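Local coordinates for probable ss-1,3-N-acetylglucosaminyltransferase (Staphylococcus aureus subsp. aureus N315, PDB 6H21), which belongs to glycosyltransferase family 2, combining a GT-A fold domain with a largely helical linker domain of the TarS kind, at residues L201-I204 against E205-N209; Q264-R267 against H268-G272; Y274-R277 against L278-G282. All blocks are in the same frame, centred on the assembly; numbering follows the deposited sequence.

Contact 1: residues L201-I204 against E205-N209; sequences LFTI and EFLMN
Leu-201 O takes the backbone N-H of Glu-205 at 2.8 Å, the first of four i to i+4 bonds along the short helix 198-207. Phe-202 O accepts Phe-206 N at 3.0 Å, Thr-203 O holds Leu-207 N at 2.8 Å, and Ile-204 O receives Met-208 N at 2.9 Å. The next acceptor is served differently: Asn-209 uses its side chain, and ND2 reaches Glu-205 O at 2.8 Å with an N-H angle of 160° and the oxygen close to the amide plane. Asn-209 N meanwhile turns to Phe-206 O, which also bonds Ser-210 OG. Leu-207 O pairs with Tyr-213 OH and Met-208 O with Ser-258 OG. Thr-203 OG1 is held by Leu-172 O. The Thr-203 methyl, CG2, anti to the backbone N, runs beside Leu-207 CD1 at 4.1 Å. On another flank Ile-204 CG2 lies alongside Met-208 CG, 4.0 Å away. The extended Glu-205 side chain crosses Leu-201 at a slant, with OE2 of Glu-205 3.8 Å from Leu-201 CD1; its charge has a weak, long ion pair with Lys-191. This buried helix packs on the sheet of the glycosyltransferase near the ligand pocket: Leu-201 and Ile-204 face helix 242-256, while Phe-202 and Phe-206 both meet Phe-178 edge-to-face and pack on helix 180-185, and Phe-206 and Leu-207 rest on Leu-134 of strand 134-142.

Contact 2: residues Q264-R267 against H268-G272; sequences QEKR and HQLAG
His-268 turns one ring face to the backbone of Gln-264, whose O lies 3.4 Å from CG, displaced toward the rim of the ring. The same oxygen accepts His-268 N at 3.0 Å, so it serves as a helix acceptor and covers the imidazole as well. The Gln-264 amide stands almost perpendicular to the ring, the planes 88° apart, with Gln-264 NE2 4.0 Å from His-268 CE1. Glu-265 comes in at the ring's edge: OE1 lies in the ring plane, 3.6 Å from CD2, and the carboxylate is twisted 66° against the imidazole. Each partner is held from outside: His-268 ND1 bonds Tyr-256 OH, and Glu-265 OE2 bonds Tyr-318 OH and forms a salt bridge with Lys-317. These are the opening turns of helix 264-281 in the linker domain, where Asn-263 OD1 accepts the backbone N of Lys-266. That lysine bends at its second torsion (54°) and then runs straight, bringing NZ to Gln-269 OE1 at 2.9 Å, somewhat off the plane of the amide carbonyl. Arg-267 leaves the helix on another side, extended from CG to NE. Its NH1 meets Gln-264 OE1 at 3.1 Å in the carbonyl plane, while NE and NH2 bond Tyr-261 O and Ser-258 O. Leu-270 sets its CG 3.4 Å from Lys-266 O and packs on Ile-255 of helix 242-256.

Contact 3: residues Y274-R277 against L278-G282; sequences YTTR and LLRHG
Thr-276 puts its methyl group against one face of the Arg-280 guanidinium, CG2 to NH1 3.5 Å, one turn apart near the C-terminal end of helix 264-281 in the linker domain. The contact is offset toward the rim of the flat group, and the two side chains run the same way. Next along, Thr-275 CG2 lies beside Leu-279 CD1 at 4.1 Å, and Tyr-274 brings CE2 to Leu-278 CB, also 4.1 Å, neither squarely by its face nor by its edge. Arg-277 behaves differently. Its CG is anti to the backbone N (chi1 176°) and the chain then folds sharply at chi2 (-98°), which swings the guanidinium out beside the helix, where one face looks toward His-281 C and Gly-282 N; Arg-277 NH2 stops 3.9 Å from Leu-278 CD1.

A second shell fixes these groups. Tyr-170 OH bonds Arg-280 NH1, holding the guanidinium above the methyl. Thr-276 OG1 bonds back to Gly-272 O and also receives Thr-320 N, while Thr-275 OG1 joins Ala-271 O and Tyr-252 OH, so both threonine methyls are set by their anchored hydroxyls. Tyr-274 OH reaches Gln-200 OE1. Farther out, Leu-278 packs on helix 242-256 and Leu-279 on helix 324-332. Toward the end of the helix Arg-280 N bonds Thr-276 O at 3.0 Å and, weakly, Arg-277 O at 3.2 Å. Arg-277 O also takes His-281 N at 2.9 Å; Gly-282 N bonds Leu-278 O at 2.7 Å.

Overall arrangement
Contacts 2 and 3 are successive parts of one helix, 264-281, their centres about 15 Å apart, whereas contact 1 belongs to the separate helix 198-207. Contact 1 touches contact 2 through packing of Met-208 SD on Leu-270 CD1 (4.3 Å). Contact 3 comes within about 4 Å of contact 1 at the nearest atoms, with centres about 17 Å apart, and Tyr-274 is bonded to Gln-200, next to contact 1. Helix 242-256 packs against all three. The bound uridine-diphosphate-N-acetylglucosamine lies about 9 Å from the side chain of Thr-203 and about 8 Å from that of Arg-277, so contacts 1 and 3 both lie near the ligand without these side chains touching it.

Contact 1: residues L201-I204 against E205-N209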
ATOM      1  N   LEU C 201      23.446 -24.009   0.263  1.00 33.99           N
ATOM      2  CA  LEU C 201      23.350 -24.658  -1.019  1.00 33.81           C
ATOM      3  C   LEU C 201      23.856 -26.103  -0.916  1.00 34.13           C
ATOM      4  O   LEU C 201      23.232 -27.002  -1.462  1.00 33.81           O
ATOM      5  CB  LEU C 201      24.140 -23.877  -2.071  1.00 33.96           C
ATOM      6  CG  LEU C 201      24.229 -24.558  -3.436  1.00 34.69           C
ATOM      7  CD1 LEU C 201      22.851 -24.883  -3.979  1.00 34.45           C
ATOM      8  CD2 LEU C 201      25.002 -23.697  -4.429  1.00 35.19           C
ATOM      9  N   PHE C 202      24.974 -26.302  -0.201  1.00 34.09           N
ATOM     10  CA  PHE C 202      25.539 -27.632  -0.007  1.00 34.54           C
ATOM     11  C   PHE C 202      24.529 -28.523   0.731  1.00 34.30           C
ATOM     12  O   PHE C 202      24.265 -29.622   0.289  1.00 34.62           O
ATOM     13  CB  PHE C 202      26.872 -27.564   0.738  1.00 34.82           C
ATOM     14  CG  PHE C 202      27.523 -28.907   0.956  1.00 35.33           C
ATOM     15  CD1 PHE C 202      27.116 -29.725   2.002  1.00 35.16           C
ATOM     16  CD2 PHE C 202      28.513 -29.362   0.101  1.00 36.00           C
ATOM     17  CE1 PHE C 202      27.705 -30.962   2.202  1.00 35.76           C
ATOM     18  CE2 PHE C 202      29.100 -30.598   0.300  1.00 36.85           C
ATOM     19  CZ  PHE C 202      28.691 -31.402   1.344  1.00 36.76           C
ATOM     20  N   THR C 203      23.959 -28.036   1.842  1.00 33.61           N
ATOM     21  CA  THR C 203      23.010 -28.827   2.623  1.00 33.67           C
ATOM     22  C   THR C 203      21.750 -29.140   1.801  1.00 34.02           C
ATOM     23  O   THR C 203      21.268 -30.285   1.825  1.00 34.44           O
ATOM     24  CB  THR C 203      22.662 -28.151   3.952  1.00 33.22           C
ATOM     25  OG1 THR C 203      23.861 -27.991   4.711  1.00 33.30           O
ATOM     26  CG2 THR C 203      21.665 -28.949   4.761  1.00 33.42           C
ATOM     27  N   ILE C 204      21.236 -28.152   1.057  1.00 33.72           N
ATOM     28  CA  ILE C 204      20.070 -28.350   0.184  1.00 34.39           C
ATOM     29  C   ILE C 204      20.382 -29.384  -0.908  1.00 35.02           C
ATOM     30  O   ILE C 204      19.550 -30.260  -1.160  1.00 35.02           O
ATOM     31  CB  ILE C 204      19.599 -27.013  -0.429  1.00 34.20           C
ATOM     32  CG1 ILE C 204      19.053 -26.057   0.636  1.00 34.25           C
ATOM     33  CG2 ILE C 204      18.618 -27.247  -1.579  1.00 34.38           C
ATOM     34  CD1 ILE C 204      17.575 -26.176   0.914  1.00 34.88           C
ATOM     35  N   GLU C 205      21.536 -29.253  -1.585  1.00 35.82           N
ATOM     36  CA  GLU C 205      21.951 -30.221  -2.629  1.00 37.37           C
ATOM     37  C   GLU C 205      21.973 -31.626  -2.015  1.00 37.14           C
ATOM     38  O   GLU C 205      21.518 -32.594  -2.648  1.00 37.67           O
ATOM     39  CB  GLU C 205      23.307 -29.860  -3.256  1.00 39.37           C
ATOM     40  CG  GLU C 205      23.237 -28.678  -4.225  1.00 40.73           C
ATOM     41  CD  GLU C 205      24.492 -28.302  -5.019  1.00 43.41           C
ATOM     42  OE1 GLU C 205      25.617 -28.588  -4.566  1.00 44.59           O
ATOM     43  OE2 GLU C 205      24.339 -27.682  -6.099  1.00 48.37           O
ATOM     44  N   PHE C 206      22.471 -31.734  -0.772  1.00 36.07           N
ATOM     45  CA  PHE C 206      22.534 -33.011  -0.090  1.00 36.21           C
ATOM     46  C   PHE C 206      21.123 -33.544   0.169  1.00 36.01           C
ATOM     47  O   PHE C 206      20.841 -34.722  -0.108  1.00 36.71           O
ATOM     48  CB  PHE C 206      23.295 -32.919   1.231  1.00 35.86           C
ATOM     49  CG  PHE C 206      23.619 -34.262   1.825  1.00 36.50           C
ATOM     50  CD1 PHE C 206      22.708 -34.920   2.635  1.00 36.71           C
ATOM     51  CD2 PHE C 206      24.824 -34.887   1.546  1.00 37.06           C
ATOM     52  CE1 PHE C 206      23.011 -36.159   3.177  1.00 37.46           C
ATOM     53  CE2 PHE C 206      25.121 -36.131   2.082  1.00 37.78           C
ATOM     54  CZ  PHE C 206      24.215 -36.769   2.892  1.00 37.94           C
ATOM     55  N   LEU C 207      20.263 -32.692   0.734  1.00 35.06           N
ATOM     56  CA  LEU C 207      18.859 -33.061   1.098  1.00 35.14           C
ATOM     57  C   LEU C 207      18.081 -33.560  -0.133  1.00 35.62           C
ATOM     58  O   LEU C 207      17.314 -34.503  -0.039  1.00 36.17           O
ATOM     59  CB  LEU C 207      18.143 -31.851   1.725  1.00 34.34           C
ATOM     60  CG  LEU C 207      18.579 -31.463   3.137  1.00 33.96           C
ATOM     61  CD1 LEU C 207      17.978 -30.121   3.530  1.00 33.26           C
ATOM     62  CD2 LEU C 207      18.198 -32.536   4.144  1.00 34.63           C
ATOM     63  N   MET C 208      18.294 -32.911  -1.282  1.00 35.45           N
ATOM     64  CA  MET C 208      17.559 -33.167  -2.501  1.00 36.21           C
ATOM     65  C   MET C 208      18.059 -34.464  -3.178  1.00 37.78           C
ATOM     66  O   MET C 208      17.426 -34.970  -4.102  1.00 38.92           O
ATOM     67  CB  MET C 208      17.717 -31.984  -3.463  1.00 35.65           C
ATOM     68  CG  MET C 208      17.022 -30.683  -2.993  1.00 34.59           C
ATOM     69  SD  MET C 208      15.264 -30.907  -2.616  1.00 34.65           S
ATOM     70  CE  MET C 208      15.252 -30.935  -0.825  1.00 34.35           C
ATOM     71  N   ASN C 209      19.173 -35.013  -2.695  1.00 38.23           N
ATOM     72  CA  ASN C 209      19.746 -36.240  -3.232  1.00 39.74           C
ATOM     73  C   ASN C 209      19.749 -37.341  -2.165  1.00 40.03           C
ATOM     74  O   ASN C 209      20.374 -38.339  -2.348  1.00 40.77           O
ATOM     75  CB  ASN C 209      21.149 -35.973  -3.768  1.00 40.20           C
ATOM     76  CG  ASN C 209      21.081 -35.228  -5.078  1.00 40.87           C
ATOM     77  OD1 ASN C 209      20.734 -35.823  -6.098  1.00 43.00           O
ATOM     78  ND2 ASN C 209      21.338 -33.930  -5.052  1.00 40.42           N
TER

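Contact 2: residues Q264-R267 against H268-G272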
ATOM      1  N   GLN C 264       6.147 -32.870  -9.159  1.00 43.63           N
ATOM      2  CA  GLN C 264       6.314 -31.490  -9.527  1.00 42.60           C
ATOM      3  C   GLN C 264       5.672 -30.584  -8.459  1.00 40.67           C
ATOM      4  O   GLN C 264       6.217 -29.533  -8.109  1.00 38.63           O
ATOM      5  CB  GLN C 264       5.755 -31.273 -10.933  1.00 44.08           C
ATOM      6  CG  GLN C 264       6.213 -29.966 -11.555  1.00 44.10           C
ATOM      7  CD  GLN C 264       7.718 -29.806 -11.633  1.00 44.71           C
ATOM      8  OE1 GLN C 264       8.496 -30.766 -11.590  1.00 44.94           O
ATOM      9  NE2 GLN C 264       8.132 -28.554 -11.752  1.00 45.86           N
ATOM     10  N   GLU C 265       4.526 -31.016  -7.923  1.00 40.90           N
ATOM     11  CA  GLU C 265       3.807 -30.232  -6.919  1.00 40.06           C
ATOM     12  C   GLU C 265       4.595 -30.212  -5.605  1.00 38.89           C
ATOM     13  O   GLU C 265       4.591 -29.213  -4.892  1.00 37.79           O
ATOM     14  CB  GLU C 265       2.403 -30.800  -6.702  1.00 41.41           C
ATOM     15  CG  GLU C 265       1.478 -29.825  -6.015  1.00 41.09           C
ATOM     16  CD  GLU C 265       1.289 -28.510  -6.760  1.00 40.49           C
ATOM     17  OE1 GLU C 265       1.253 -28.531  -8.001  1.00 41.27           O
ATOM     18  OE2 GLU C 265       1.168 -27.470  -6.102  1.00 39.95           O
ATOM     19  N   LYS C 266       5.240 -31.338  -5.292  1.00 39.35           N
ATOM     20  CA  LYS C 266       6.148 -31.476  -4.140  1.00 38.79           C
ATOM     21  C   LYS C 266       7.326 -30.500  -4.272  1.00 37.11           C
ATOM     22  O   LYS C 266       7.749 -29.892  -3.275  1.00 36.07           O
ATOM     23  CB  LYS C 266       6.631 -32.927  -4.013  1.00 40.35           C
ATOM     24  CG  LYS C 266       7.450 -33.246  -2.764  1.00 40.57           C
ATOM     25  CD  LYS C 266       6.780 -32.885  -1.438  1.00 40.56           C
ATOM     26  CE  LYS C 266       7.716 -33.062  -0.257  1.00 40.61           C
ATOM     27  NZ  LYS C 266       7.066 -32.714   1.025  1.00 40.81           N
ATOM     28  N   ARG C 267       7.866 -30.347  -5.490  1.00 36.60           N
ATOM     29  CA  ARG C 267       8.941 -29.351  -5.735  1.00 35.35           C
ATOM     30  C   ARG C 267       8.438 -27.914  -5.494  1.00 34.09           C
ATOM     31  O   ARG C 267       9.146 -27.088  -4.861  1.00 33.02           O
ATOM     32  CB  ARG C 267       9.496 -29.550  -7.146  1.00 35.68           C
ATOM     33  CG  ARG C 267      10.264 -30.853  -7.319  1.00 36.69           C
ATOM     34  CD  ARG C 267      10.464 -31.196  -8.776  1.00 37.40           C
ATOM     35  NE  ARG C 267      11.357 -32.324  -8.967  1.00 38.42           N
ATOM     36  CZ  ARG C 267      11.709 -32.786 -10.160  1.00 39.35           C
ATOM     37  NH1 ARG C 267      11.165 -32.263 -11.248  1.00 39.45           N
ATOM     38  NH2 ARG C 267      12.593 -33.763 -10.254  1.00 40.15           N
ATOM     39  N   HIS C 268       7.234 -27.600  -6.000  1.00 34.19           N
ATOM     40  CA  HIS C 268       6.586 -26.307  -5.766  1.00 33.49           C
ATOM     41  C   HIS C 268       6.467 -26.041  -4.265  1.00 33.13           C
ATOM     42  O   HIS C 268       6.710 -24.938  -3.803  1.00 32.25           O
ATOM     43  CB  HIS C 268       5.196 -26.233  -6.408  1.00 34.01           C
ATOM     44  CG  HIS C 268       5.180 -26.261  -7.902  1.00 34.39           C
ATOM     45  ND1 HIS C 268       6.161 -25.649  -8.667  1.00 34.05           N
ATOM     46  CD2 HIS C 268       4.291 -26.795  -8.774  1.00 35.34           C
ATOM     47  CE1 HIS C 268       5.892 -25.839  -9.949  1.00 34.63           C
ATOM     48  NE2 HIS C 268       4.736 -26.523 -10.041  1.00 35.35           N
ATOM     49  N   GLN C 269       6.077 -27.071  -3.511  1.00 34.16           N
ATOM     50  CA  GLN C 269       5.884 -26.950  -2.066  1.00 34.27           C
ATOM     51  C   GLN C 269       7.223 -26.657  -1.383  1.00 33.35           C
ATOM     52  O   GLN C 269       7.292 -25.791  -0.538  1.00 32.63           O
ATOM     53  CB  GLN C 269       5.280 -28.217  -1.472  1.00 36.00           C
ATOM     54  CG  GLN C 269       5.003 -28.091   0.017  1.00 36.71           C
ATOM     55  CD  GLN C 269       4.662 -29.421   0.636  1.00 38.89           C
ATOM     56  OE1 GLN C 269       5.351 -30.423   0.430  1.00 40.69           O
ATOM     57  NE2 GLN C 269       3.582 -29.436   1.400  1.00 40.06           N
ATOM     58  N   LEU C 270       8.268 -27.414  -1.738  1.00 33.14           N
ATOM     59  CA  LEU C 270       9.585 -27.207  -1.125  1.00 32.59           C
ATOM     60  C   LEU C 270      10.119 -25.801  -1.450  1.00 31.51           C
ATOM     61  O   LEU C 270      10.700 -25.147  -0.602  1.00 30.99           O
ATOM     62  CB  LEU C 270      10.533 -28.297  -1.624  1.00 32.98           C
ATOM     63  CG  LEU C 270      10.282 -29.682  -1.036  1.00 33.96           C
ATOM     64  CD1 LEU C 270      11.043 -30.733  -1.819  1.00 34.59           C
ATOM     65  CD2 LEU C 270      10.661 -29.728   0.439  1.00 33.87           C
ATOM     66  N   ALA C 271       9.946 -25.381  -2.701  1.00 31.25           N
ATOM     67  CA  ALA C 271      10.363 -24.083  -3.187  1.00 30.58           C
ATOM     68  C   ALA C 271       9.636 -22.959  -2.425  1.00 30.15           C
ATOM     69  O   ALA C 271      10.256 -21.964  -2.057  1.00 29.39           O
ATOM     70  CB  ALA C 271      10.116 -24.012  -4.670  1.00 30.76           C
ATOM     71  N   GLY C 272       8.327 -23.133  -2.179  1.00 30.51           N
ATOM     72  CA  GLY C 272       7.524 -22.185  -1.399  1.00 30.36           C
ATOM     73  C   GLY C 272       7.963 -22.102   0.057  1.00 30.55           C
ATOM     74  O   GLY C 272       8.004 -21.019   0.671  1.00 30.03           O
TER

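Contact 3: residues Y274-R277 against L278-G282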
ATOM      1  N   TYR C 274      10.952 -22.750   1.069  1.00 30.44           N
ATOM      2  CA  TYR C 274      12.266 -22.097   1.078  1.00 29.89           C
ATOM      3  C   TYR C 274      12.068 -20.577   0.945  1.00 29.23           C
ATOM      4  O   TYR C 274      12.750 -19.796   1.619  1.00 28.88           O
ATOM      5  CB  TYR C 274      13.241 -22.627   0.014  1.00 30.08           C
ATOM      6  CG  TYR C 274      14.568 -21.938   0.170  1.00 29.95           C
ATOM      7  CD1 TYR C 274      15.457 -22.335   1.152  1.00 30.28           C
ATOM      8  CD2 TYR C 274      14.850 -20.780  -0.527  1.00 29.64           C
ATOM      9  CE1 TYR C 274      16.636 -21.641   1.389  1.00 30.35           C
ATOM     10  CE2 TYR C 274      16.003 -20.052  -0.271  1.00 29.90           C
ATOM     11  CZ  TYR C 274      16.907 -20.482   0.684  1.00 30.15           C
ATOM     12  OH  TYR C 274      18.047 -19.761   0.930  1.00 30.36           O
ATOM     13  N   THR C 275      11.152 -20.166   0.064  1.00 28.87           N
ATOM     14  CA  THR C 275      10.854 -18.751  -0.130  1.00 28.45           C
ATOM     15  C   THR C 275      10.447 -18.121   1.213  1.00 28.55           C
ATOM     16  O   THR C 275      10.888 -17.030   1.542  1.00 28.31           O
ATOM     17  CB  THR C 275       9.804 -18.536  -1.230  1.00 28.26           C
ATOM     18  OG1 THR C 275      10.307 -19.013  -2.484  1.00 28.20           O
ATOM     19  CG2 THR C 275       9.434 -17.073  -1.362  1.00 27.86           C
ATOM     20  N   THR C 276       9.605 -18.821   1.980  1.00 29.13           N
ATOM     21  CA  THR C 276       9.177 -18.378   3.302  1.00 29.67           C
ATOM     22  C   THR C 276      10.401 -18.182   4.202  1.00 29.87           C
ATOM     23  O   THR C 276      10.555 -17.141   4.830  1.00 29.66           O
ATOM     24  CB  THR C 276       8.168 -19.345   3.937  1.00 30.41           C
ATOM     25  OG1 THR C 276       7.053 -19.482   3.054  1.00 30.59           O
ATOM     26  CG2 THR C 276       7.677 -18.895   5.299  1.00 30.97           C
ATOM     27  N   ARG C 277      11.276 -19.189   4.248  1.00 30.24           N
ATOM     28  CA  ARG C 277      12.506 -19.103   5.029  1.00 30.68           C
ATOM     29  C   ARG C 277      13.330 -17.879   4.593  1.00 30.05           C
ATOM     30  O   ARG C 277      13.884 -17.167   5.441  1.00 30.09           O
ATOM     31  CB  ARG C 277      13.315 -20.400   4.895  1.00 31.49           C
ATOM     32  CG  ARG C 277      14.662 -20.372   5.601  1.00 32.51           C
ATOM     33  CD  ARG C 277      15.797 -20.048   4.656  1.00 33.30           C
ATOM     34  NE  ARG C 277      16.917 -19.475   5.396  1.00 35.05           N
ATOM     35  CZ  ARG C 277      17.734 -18.540   4.922  1.00 35.65           C
ATOM     36  NH1 ARG C 277      18.631 -18.001   5.733  1.00 37.66           N
ATOM     37  NH2 ARG C 277      17.635 -18.134   3.658  1.00 35.01           N
ATOM     38  N   LEU C 278      13.428 -17.647   3.283  1.00 29.46           N
ATOM     39  CA  LEU C 278      14.235 -16.555   2.742  1.00 29.51           C
ATOM     40  C   LEU C 278      13.682 -15.187   3.185  1.00 29.76           C
ATOM     41  O   LEU C 278      14.418 -14.272   3.594  1.00 29.74           O
ATOM     42  CB  LEU C 278      14.256 -16.688   1.218  1.00 29.14           C
ATOM     43  CG  LEU C 278      15.059 -15.639   0.467  1.00 29.16           C
ATOM     44  CD1 LEU C 278      16.522 -15.731   0.830  1.00 29.58           C
ATOM     45  CD2 LEU C 278      14.884 -15.789  -1.032  1.00 29.07           C
ATOM     46  N   LEU C 279      12.367 -15.033   3.087  1.00 30.05           N
ATOM     47  CA  LEU C 279      11.694 -13.802   3.505  1.00 30.52           C
ATOM     48  C   LEU C 279      11.813 -13.592   5.021  1.00 31.69           C
ATOM     49  O   LEU C 279      11.869 -12.451   5.456  1.00 32.20           O
ATOM     50  CB  LEU C 279      10.230 -13.868   3.063  1.00 30.48           C
ATOM     51  CG  LEU C 279      10.024 -13.711   1.559  1.00 29.94           C
ATOM     52  CD1 LEU C 279       8.573 -13.935   1.184  1.00 30.06           C
ATOM     53  CD2 LEU C 279      10.492 -12.338   1.088  1.00 29.93           C
ATOM     54  N   ARG C 280      11.901 -14.679   5.798  1.00 32.70           N
ATOM     55  CA  ARG C 280      11.966 -14.621   7.275  1.00 34.49           C
ATOM     56  C   ARG C 280      13.387 -14.349   7.794  1.00 34.40           C
ATOM     57  O   ARG C 280      13.537 -13.669   8.815  1.00 34.60           O
ATOM     58  CB  ARG C 280      11.448 -15.917   7.895  1.00 36.19           C
ATOM     59  CG  ARG C 280       9.944 -15.927   8.110  1.00 38.41           C
ATOM     60  CD  ARG C 280       9.453 -17.161   8.843  1.00 41.09           C
ATOM     61  NE  ARG C 280       8.001 -17.126   8.861  1.00 44.37           N
ATOM     62  CZ  ARG C 280       7.204 -18.192   8.868  1.00 47.46           C
ATOM     63  NH1 ARG C 280       7.714 -19.408   8.721  1.00 48.52           N
ATOM     64  NH2 ARG C 280       5.901 -18.025   9.031  1.00 46.69           N
ATOM     65  N   HIS C 281      14.415 -14.866   7.109  1.00 33.71           N
ATOM     66  CA  HIS C 281      15.785 -14.839   7.661  1.00 34.59           C
ATOM     67  C   HIS C 281      16.838 -14.468   6.614  1.00 34.21           C
ATOM     68  O   HIS C 281      18.014 -14.514   6.928  1.00 35.12           O
ATOM     69  CB  HIS C 281      16.118 -16.194   8.299  1.00 35.17           C
ATOM     70  CG  HIS C 281      15.279 -16.499   9.491  1.00 36.10           C
ATOM     71  ND1 HIS C 281      15.274 -15.692  10.619  1.00 37.94           N
ATOM     72  CD2 HIS C 281      14.387 -17.479   9.733  1.00 36.67           C
ATOM     73  CE1 HIS C 281      14.419 -16.166  11.501  1.00 38.17           C
ATOM     74  NE2 HIS C 281      13.874 -17.270  10.988  1.00 37.81           N
ATOM     75  N   GLY C 282      16.431 -14.121   5.386  1.00 33.55           N
ATOM     76  CA  GLY C 282      17.371 -13.774   4.333  1.00 33.52           C
ATOM     77  C   GLY C 282      18.264 -12.585   4.676  1.00 34.27           C
ATOM     78  O   GLY C 282      17.966 -11.758   5.559  1.00 33.64           O
TER